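Local coordinates for protein mannitol dehydrogenase (Pseudomonas fluorescens, PDB 1LJ8) that binds NAD and probably catalyses the reversible oxidation of mannitol to fructose as a long-chain mannitol 2-dehydrogenase, at residues G36-R39 and A40-Y44; N272-P275 and A276-V280. One frame throughout, in Å; residues are numbered along the deposited sequence.

Contact 1: G36-R39 and A40-Y44; sequences GFHR and AHQAY. With NAD (nicotinamide-adenine-dinucleotide), chain B.
The carbonyl oxygen of H38 is gripped twice: A43 N bonds to it at 2.9 Å, almost straight at 178°, and H41 N adds a weak bond. The reach of five residues from H38 to A43 marks a break in the helical path. Helix 36-40, with A40 N bonded to G36 O, gives out at H41, which takes the N-cap position of helix 42-50. F37 and H41 both carry CG anti to the backbone N (chi1 -173° and -172°), which sends both rings out alongside each other in the same direction. The rings form an offset stack with centroids 4.7 Å apart; H41 CB sits over one F37 face, and F37 CZ comes within 3.4 Å of H41 CG. The opposite face of F37 carries the nicotinamide ring, with C5N over the phenyl centre, so F37 is layered between cofactor and imidazole. Q42, bent at chi2, brings its amide between two histidines. H38 ND1 donates to Q42 OE1 at 2.9 Å, from above the amide's carbonyl plane, whereas Q42 NE2 donates to H41 ND1 at 3.0 Å. With H41 NE2 also bonded to Q263 O, both imidazole nitrogens of H41 are engaged and its ring is fixed in rotation behind F37. The backbone completes the grip on NAD: F37 N meets O2N at 2.9 Å and G36 N meets O2A at 3.0 Å. Two successive amides facing a pyrophosphate, near the start of the helix after strand 27-32, are typical of the glycine-rich dinucleotide-binding turn of a Rossmann fold.

Contact 2: N272-P275 and A276-V280; sequences NGRP and AWEKV
R274 and E278 both hold CG between the backbone N and the carbonyl carbon (chi1 58° and 57°); the arginine then runs extended while the glutamate bends at chi2, and the two side chains meet at about a right angle. They bracket an inverse gamma turn centred on A276, in the loop between strands 263-266 and 283-284, where W277 N makes a weak bond to P275 O at 2.8 Å, followed by the 3-10 turn 277-279. P275 O has a second donor, R274 NH1 at 3.0 Å, so the guanidinium ties the turn's backbone as well as the glutamate. R274 NE pairs with D268. P275 turns its CB-CG-CD edge onto one face of the W277 indole: CD stands 3.6 Å from the centroid of the six-membered ring in a CH-pi contact, and P275 CG reaches W277 CZ2 at 3.5 Å. The indole NE1 bonds to T46 OG1 of helix 42-50, and I126 of strand 126-129 touches both P275 and W277. With a valine in place of W277, the pyrrolidine ring would probably lose the flat surface it rests on, and T46 OG1 its indole N-H partner. The salt bridge is end-on and two-pronged, guanidinium and carboxylate planes 33° apart: R274 NH1 reaches E278 OE1 at 2.7 Å and R274 NH2 reaches E278 OE2 at 2.9 Å, each oxygen met on its syn side, somewhat out of the carboxylate plane.

How the contacts relate
Both contacts are local, a helix junction and a turn, within the Rossmann domain, with centres about 16 Å apart; their nearest atoms come within about 5 Å without touching. Helix 42-50, which starts in contact 1, runs on to contact 2, where Y45, A48 and L49 meet W277, V280 and P275 respectively. T46 joins them through its hydroxyl, bonded to both Q42 O and W277 NE1, and W264 meets the rings of both H41 and W277. Contact 1 holds the NAD pyrophosphate and nicotinamide directly. Contact 2 stands back from the cofactor, with the W277 side chain about 12 Å from that of F37, and packs the 263-266 to 283-284 connection against the helix.

Contact 1: G36-R39 and A40-Y44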
ATOM      1  N   GLY A  36       6.138  -4.801  -4.903  1.00 11.14           N
ATOM      2  CA  GLY A  36       5.366  -6.000  -5.160  1.00 10.37           C
ATOM      3  C   GLY A  36       3.956  -5.710  -5.644  1.00 11.78           C
ATOM      4  O   GLY A  36       3.496  -6.251  -6.651  1.00 11.07           O
ATOM      5  N   PHE A  37       3.248  -4.830  -4.947  1.00 10.56           N
ATOM      6  CA  PHE A  37       1.846  -4.602  -5.309  1.00 10.93           C
ATOM      7  C   PHE A  37       1.619  -4.107  -6.719  1.00 10.98           C
ATOM      8  O   PHE A  37       0.725  -4.577  -7.423  1.00 10.44           O
ATOM      9  CB  PHE A  37       1.171  -3.630  -4.317  1.00 10.74           C
ATOM     10  CG  PHE A  37      -0.301  -3.492  -4.552  1.00 11.40           C
ATOM     11  CD1 PHE A  37      -1.154  -4.608  -4.448  1.00 11.67           C
ATOM     12  CD2 PHE A  37      -0.826  -2.281  -4.940  1.00 11.52           C
ATOM     13  CE1 PHE A  37      -2.540  -4.472  -4.745  1.00 11.73           C
ATOM     14  CE2 PHE A  37      -2.187  -2.117  -5.238  1.00 11.63           C
ATOM     15  CZ  PHE A  37      -3.053  -3.218  -5.143  1.00 11.69           C
ATOM     16  N   HIS A  38       2.438  -3.168  -7.163  1.00 10.24           N
ATOM     17  CA  HIS A  38       2.265  -2.690  -8.532  1.00 11.03           C
ATOM     18  C   HIS A  38       2.343  -3.849  -9.513  1.00 11.01           C
ATOM     19  O   HIS A  38       1.555  -3.957 -10.454  1.00 12.00           O
ATOM     20  CB  HIS A  38       3.390  -1.692  -8.918  1.00 12.14           C
ATOM     21  CG  HIS A  38       3.438  -1.424 -10.389  1.00 12.06           C
ATOM     22  ND1 HIS A  38       2.445  -0.711 -11.035  1.00 10.18           N
ATOM     23  CD2 HIS A  38       4.304  -1.838 -11.348  1.00 12.19           C
ATOM     24  CE1 HIS A  38       2.700  -0.707 -12.336  1.00 12.58           C
ATOM     25  NE2 HIS A  38       3.817  -1.385 -12.552  1.00 12.82           N
ATOM     26  N   ARG A  39       3.311  -4.727  -9.286  1.00 11.01           N
ATOM     27  CA  ARG A  39       3.523  -5.839 -10.193  1.00 10.68           C
ATOM     28  C   ARG A  39       2.428  -6.895 -10.148  1.00 12.03           C
ATOM     29  O   ARG A  39       2.108  -7.505 -11.186  1.00 12.99           O
ATOM     30  CB  ARG A  39       4.893  -6.505  -9.876  1.00 11.32           C
ATOM     31  CG  ARG A  39       6.060  -5.483 -10.080  1.00  8.81           C
ATOM     32  CD  ARG A  39       7.390  -6.248 -10.117  1.00  9.33           C
ATOM     33  NE  ARG A  39       7.647  -6.873  -8.810  1.00 12.45           N
ATOM     34  CZ  ARG A  39       8.377  -7.983  -8.647  1.00 11.62           C
ATOM     35  NH1 ARG A  39       8.918  -8.581  -9.716  1.00 12.76           N
ATOM     36  NH2 ARG A  39       8.550  -8.503  -7.413  1.00 12.64           N
ATOM     37  N   ALA A  40       1.878  -7.129  -8.964  1.00 10.99           N
ATOM     38  CA  ALA A  40       0.827  -8.161  -8.814  1.00 11.56           C
ATOM     39  C   ALA A  40      -0.553  -7.661  -9.199  1.00 11.74           C
ATOM     40  O   ALA A  40      -1.489  -8.480  -9.354  1.00 12.26           O
ATOM     41  CB  ALA A  40       0.772  -8.621  -7.335  1.00 12.03           C
ATOM     42  N   HIS A  41      -0.681  -6.352  -9.360  1.00 10.64           N
ATOM     43  CA  HIS A  41      -1.994  -5.749  -9.588  1.00 11.30           C
ATOM     44  C   HIS A  41      -2.056  -4.946 -10.871  1.00 12.00           C
ATOM     45  O   HIS A  41      -2.536  -5.458 -11.866  1.00 12.28           O
ATOM     46  CB  HIS A  41      -2.339  -4.907  -8.331  1.00 12.45           C
ATOM     47  CG  HIS A  41      -3.733  -4.357  -8.310  1.00 12.37           C
ATOM     48  ND1 HIS A  41      -4.034  -3.103  -8.789  1.00 12.55           N
ATOM     49  CD2 HIS A  41      -4.903  -4.895  -7.863  1.00 13.32           C
ATOM     50  CE1 HIS A  41      -5.337  -2.882  -8.641  1.00 14.92           C
ATOM     51  NE2 HIS A  41      -5.886  -3.960  -8.090  1.00 13.71           N
ATOM     52  N   GLN A  42      -1.556  -3.713 -10.900  1.00 12.36           N
ATOM     53  CA  GLN A  42      -1.642  -2.971 -12.166  1.00 11.45           C
ATOM     54  C   GLN A  42      -0.878  -3.615 -13.319  1.00 11.64           C
ATOM     55  O   GLN A  42      -1.387  -3.665 -14.458  1.00 12.14           O
ATOM     56  CB  GLN A  42      -1.119  -1.522 -12.016  1.00 12.99           C
ATOM     57  CG  GLN A  42      -1.835  -0.697 -10.915  1.00 13.07           C
ATOM     58  CD  GLN A  42      -1.051  -0.738  -9.614  1.00 15.76           C
ATOM     59  OE1 GLN A  42       0.067  -0.206  -9.542  1.00 13.04           O
ATOM     60  NE2 GLN A  42      -1.614  -1.384  -8.586  1.00 12.30           N
ATOM     61  N   ALA A  43       0.351  -4.090 -13.079  1.00 11.81           N
ATOM     62  CA  ALA A  43       1.088  -4.705 -14.198  1.00 10.73           C
ATOM     63  C   ALA A  43       0.397  -6.030 -14.612  1.00 12.54           C
ATOM     64  O   ALA A  43       0.402  -6.417 -15.793  1.00 10.91           O
ATOM     65  CB  ALA A  43       2.559  -4.975 -13.796  1.00  9.75           C
ATOM     66  N   TYR A  44      -0.178  -6.710 -13.624  1.00 11.44           N
ATOM     67  CA  TYR A  44      -0.907  -7.960 -13.876  1.00 11.52           C
ATOM     68  C   TYR A  44      -2.104  -7.699 -14.843  1.00 12.97           C
ATOM     69  O   TYR A  44      -2.258  -8.373 -15.864  1.00 13.43           O
ATOM     70  CB  TYR A  44      -1.424  -8.485 -12.538  1.00 12.62           C
ATOM     71  CG  TYR A  44      -2.459  -9.589 -12.639  1.00 12.52           C
ATOM     72  CD1 TYR A  44      -2.092 -10.891 -12.984  1.00 15.51           C
ATOM     73  CD2 TYR A  44      -3.802  -9.308 -12.416  1.00 14.53           C
ATOM     74  CE1 TYR A  44      -3.075 -11.905 -13.109  1.00 16.80           C
ATOM     75  CE2 TYR A  44      -4.787 -10.311 -12.535  1.00 15.45           C
ATOM     76  CZ  TYR A  44      -4.395 -11.600 -12.884  1.00 18.08           C
ATOM     77  OH  TYR A  44      -5.356 -12.592 -12.987  1.00 19.54           O
TER
HETATM   78  PA  NAD B1500       7.205  -2.502  -1.479  1.00 13.45           P
HETATM   79  O1A NAD B1500       7.928  -2.319  -0.246  1.00 14.98           O
HETATM   80  O2A NAD B1500       7.382  -3.694  -2.356  1.00 12.44           O
HETATM   81  O5B NAD B1500       7.447  -1.258  -2.450  1.00 14.96           O
HETATM   82  C5B NAD B1500       7.199   0.098  -1.963  1.00 16.33           C
HETATM   83  C4B NAD B1500       7.701   0.923  -3.166  1.00 17.10           C
HETATM   84  O4B NAD B1500       7.457   2.351  -2.830  1.00 17.37           O
HETATM   85  C3B NAD B1500       9.251   0.905  -3.415  1.00 16.09           C
HETATM   86  O3B NAD B1500       9.429   0.997  -4.840  1.00 16.04           O
HETATM   87  C2B NAD B1500       9.739   2.147  -2.655  1.00 18.74           C
HETATM   88  O2B NAD B1500      10.993   2.630  -3.120  1.00 20.22           O
HETATM   89  C1B NAD B1500       8.635   3.134  -2.984  1.00 16.89           C
HETATM   90  N9A NAD B1500       8.524   4.252  -2.102  1.00 16.81           N
HETATM   91  C8A NAD B1500       8.488   4.328  -0.724  1.00 16.37           C
HETATM   92  N7A NAD B1500       8.335   5.559  -0.293  1.00 16.65           N
HETATM   93  C5A NAD B1500       8.269   6.317  -1.452  1.00 16.72           C
HETATM   94  C6A NAD B1500       8.092   7.698  -1.596  1.00 15.10           C
HETATM   95  N6A NAD B1500       7.933   8.574  -0.603  1.00 17.97           N
HETATM   96  N1A NAD B1500       8.078   8.217  -2.884  1.00 15.92           N
HETATM   97  C2A NAD B1500       8.224   7.394  -3.999  1.00 17.07           C
HETATM   98  N3A NAD B1500       8.378   6.018  -3.881  1.00 18.60           N
HETATM   99  C4A NAD B1500       8.397   5.535  -2.570  1.00 17.29           C
HETATM  100  O3  NAD B1500       5.672  -2.347  -1.098  1.00 12.18           O
HETATM  101  PN  NAD B1500       4.339  -2.918  -1.792  1.00 12.57           P
HETATM  102  O1N NAD B1500       3.980  -4.190  -1.158  1.00 13.89           O
HETATM  103  O2N NAD B1500       4.569  -2.916  -3.240  1.00 13.14           O
HETATM  104  O5D NAD B1500       3.249  -1.874  -1.338  1.00 11.96           O
HETATM  105  C5D NAD B1500       3.360  -0.551  -1.845  1.00 11.80           C
HETATM  106  C4D NAD B1500       2.058   0.077  -1.603  1.00 12.93           C
HETATM  107  O4D NAD B1500       0.991  -0.441  -2.424  1.00 12.22           O
HETATM  108  C3D NAD B1500       1.491   0.081  -0.138  1.00 13.01           C
HETATM  109  O3D NAD B1500       2.142   1.034   0.694  1.00 11.71           O
HETATM  110  C2D NAD B1500       0.001   0.273  -0.341  1.00 11.01           C
HETATM  111  O2D NAD B1500      -0.345   1.651  -0.382  1.00 10.34           O
HETATM  112  C1D NAD B1500      -0.266  -0.439  -1.692  1.00 12.25           C
HETATM  113  N1N NAD B1500      -0.805  -1.807  -1.564  1.00 11.57           N
HETATM  114  C2N NAD B1500      -0.061  -2.938  -1.179  1.00 10.99           C
HETATM  115  C3N NAD B1500      -0.731  -4.123  -1.017  1.00 13.12           C
HETATM  116  C7N NAD B1500       0.064  -5.361  -0.560  1.00 13.05           C
HETATM  117  O7N NAD B1500      -0.593  -6.357  -0.225  1.00 10.18           O
HETATM  118  N7N NAD B1500       1.376  -5.333  -0.454  1.00 10.98           N
HETATM  119  C4N NAD B1500      -2.193  -4.211  -1.220  1.00 13.42           C
HETATM  120  C5N NAD B1500      -2.894  -3.041  -1.644  1.00 12.27           C
HETATM  121  C6N NAD B1500      -2.211  -1.805  -1.824  1.00 10.18           C

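Contact 2: N272-P275 and A276-V280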
ATOM      1  N   ASN A 272      -6.210  11.839 -20.532  1.00 16.96           N
ATOM      2  CA  ASN A 272      -5.454  11.529 -21.746  1.00 17.29           C
ATOM      3  C   ASN A 272      -5.510  10.030 -22.104  1.00 17.46           C
ATOM      4  O   ASN A 272      -4.514   9.446 -22.557  1.00 18.02           O
ATOM      5  CB  ASN A 272      -3.982  12.003 -21.508  1.00 17.91           C
ATOM      6  CG  ASN A 272      -3.187  12.236 -22.794  1.00 19.96           C
ATOM      7  OD1 ASN A 272      -3.653  11.964 -23.889  1.00 18.73           O
ATOM      8  ND2 ASN A 272      -1.943  12.743 -22.647  1.00 19.59           N
ATOM      9  N   GLY A 273      -6.671   9.413 -21.879  1.00 14.95           N
ATOM     10  CA  GLY A 273      -6.854   8.010 -22.230  1.00 15.98           C
ATOM     11  C   GLY A 273      -6.395   6.984 -21.204  1.00 15.06           C
ATOM     12  O   GLY A 273      -5.791   7.329 -20.187  1.00 15.45           O
ATOM     13  N   ARG A 274      -6.700   5.712 -21.465  1.00 15.29           N
ATOM     14  CA  ARG A 274      -6.290   4.674 -20.534  1.00 15.20           C
ATOM     15  C   ARG A 274      -6.479   3.369 -21.247  1.00 14.97           C
ATOM     16  O   ARG A 274      -7.199   3.322 -22.264  1.00 15.86           O
ATOM     17  CB  ARG A 274      -7.213   4.676 -19.292  1.00 15.62           C
ATOM     18  CG  ARG A 274      -8.742   4.463 -19.660  1.00 14.79           C
ATOM     19  CD  ARG A 274      -9.560   4.026 -18.413  1.00 18.26           C
ATOM     20  NE  ARG A 274     -11.019   3.935 -18.623  1.00 16.39           N
ATOM     21  CZ  ARG A 274     -11.647   2.882 -19.160  1.00 18.07           C
ATOM     22  NH1 ARG A 274     -10.947   1.798 -19.578  1.00 14.89           N
ATOM     23  NH2 ARG A 274     -12.986   2.881 -19.235  1.00 16.88           N
ATOM     24  N   PRO A 275      -5.843   2.296 -20.745  1.00 14.72           N
ATOM     25  CA  PRO A 275      -6.013   0.965 -21.369  1.00 14.86           C
ATOM     26  C   PRO A 275      -7.482   0.547 -21.120  1.00 15.60           C
ATOM     27  O   PRO A 275      -8.101   0.959 -20.115  1.00 16.49           O
ATOM     28  CB  PRO A 275      -5.085   0.044 -20.555  1.00 15.12           C
ATOM     29  CG  PRO A 275      -4.053   1.029 -19.889  1.00 12.94           C
ATOM     30  CD  PRO A 275      -4.886   2.281 -19.624  1.00 13.83           C
ATOM     31  N   ALA A 276      -8.005  -0.313 -21.995  1.00 16.17           N
ATOM     32  CA  ALA A 276      -9.361  -0.868 -21.853  1.00 16.60           C
ATOM     33  C   ALA A 276      -9.364  -1.986 -20.774  1.00 14.78           C
ATOM     34  O   ALA A 276      -9.716  -3.147 -21.037  1.00 14.74           O
ATOM     35  CB  ALA A 276      -9.818  -1.433 -23.221  1.00 17.13           C
ATOM     36  N   TRP A 277      -8.970  -1.636 -19.558  1.00 14.82           N
ATOM     37  CA  TRP A 277      -8.882  -2.610 -18.458  1.00 15.02           C
ATOM     38  C   TRP A 277     -10.211  -3.318 -18.152  1.00 14.88           C
ATOM     39  O   TRP A 277     -10.217  -4.413 -17.577  1.00 15.29           O
ATOM     40  CB  TRP A 277      -8.391  -1.906 -17.175  1.00 14.91           C
ATOM     41  CG  TRP A 277      -6.902  -1.545 -17.164  1.00 13.57           C
ATOM     42  CD1 TRP A 277      -5.825  -2.381 -17.419  1.00 14.42           C
ATOM     43  CD2 TRP A 277      -6.339  -0.285 -16.754  1.00 13.23           C
ATOM     44  NE1 TRP A 277      -4.627  -1.686 -17.179  1.00 13.27           N
ATOM     45  CE2 TRP A 277      -4.926  -0.416 -16.773  1.00 11.38           C
ATOM     46  CE3 TRP A 277      -6.904   0.948 -16.371  1.00 13.58           C
ATOM     47  CZ2 TRP A 277      -4.061   0.645 -16.429  1.00 12.00           C
ATOM     48  CZ3 TRP A 277      -6.042   1.999 -16.031  1.00 13.56           C
ATOM     49  CH2 TRP A 277      -4.636   1.834 -16.069  1.00 12.39           C
ATOM     50  N   GLU A 278     -11.333  -2.707 -18.528  1.00 16.61           N
ATOM     51  CA  GLU A 278     -12.599  -3.376 -18.201  1.00 17.41           C
ATOM     52  C   GLU A 278     -12.723  -4.695 -18.954  1.00 17.82           C
ATOM     53  O   GLU A 278     -13.501  -5.554 -18.534  1.00 18.51           O
ATOM     54  CB  GLU A 278     -13.842  -2.487 -18.498  1.00 18.31           C
ATOM     55  CG  GLU A 278     -13.971  -1.989 -19.937  1.00 21.28           C
ATOM     56  CD  GLU A 278     -13.261  -0.626 -20.155  1.00 26.99           C
ATOM     57  OE1 GLU A 278     -12.007  -0.597 -20.157  1.00 20.59           O
ATOM     58  OE2 GLU A 278     -13.984   0.421 -20.290  1.00 30.31           O
ATOM     59  N   LYS A 279     -11.990  -4.853 -20.057  1.00 16.79           N
ATOM     60  CA  LYS A 279     -12.057  -6.092 -20.825  1.00 18.06           C
ATOM     61  C   LYS A 279     -11.396  -7.239 -20.058  1.00 18.93           C
ATOM     62  O   LYS A 279     -11.587  -8.423 -20.411  1.00 18.87           O
ATOM     63  CB  LYS A 279     -11.382  -5.915 -22.193  1.00 20.48           C
ATOM     64  CG  LYS A 279     -12.199  -5.016 -23.157  1.00 21.57           C
ATOM     65  CD  LYS A 279     -11.537  -4.741 -24.494  1.00 21.64           C
ATOM     66  CE  LYS A 279     -12.417  -3.759 -25.332  1.00 23.82           C
ATOM     67  NZ  LYS A 279     -11.765  -3.337 -26.590  1.00 23.06           N
ATOM     68  N   VAL A 280     -10.621  -6.920 -19.013  1.00 16.76           N
ATOM     69  CA  VAL A 280     -10.000  -7.984 -18.220  1.00 16.63           C
ATOM     70  C   VAL A 280     -10.360  -7.947 -16.749  1.00 16.83           C
ATOM     71  O   VAL A 280      -9.553  -8.332 -15.887  1.00 16.63           O
ATOM     72  CB  VAL A 280      -8.462  -8.029 -18.374  1.00 17.50           C
ATOM     73  CG1 VAL A 280      -8.123  -8.529 -19.821  1.00 19.44           C
ATOM     74  CG2 VAL A 280      -7.853  -6.621 -18.097  1.00 17.55           C
TER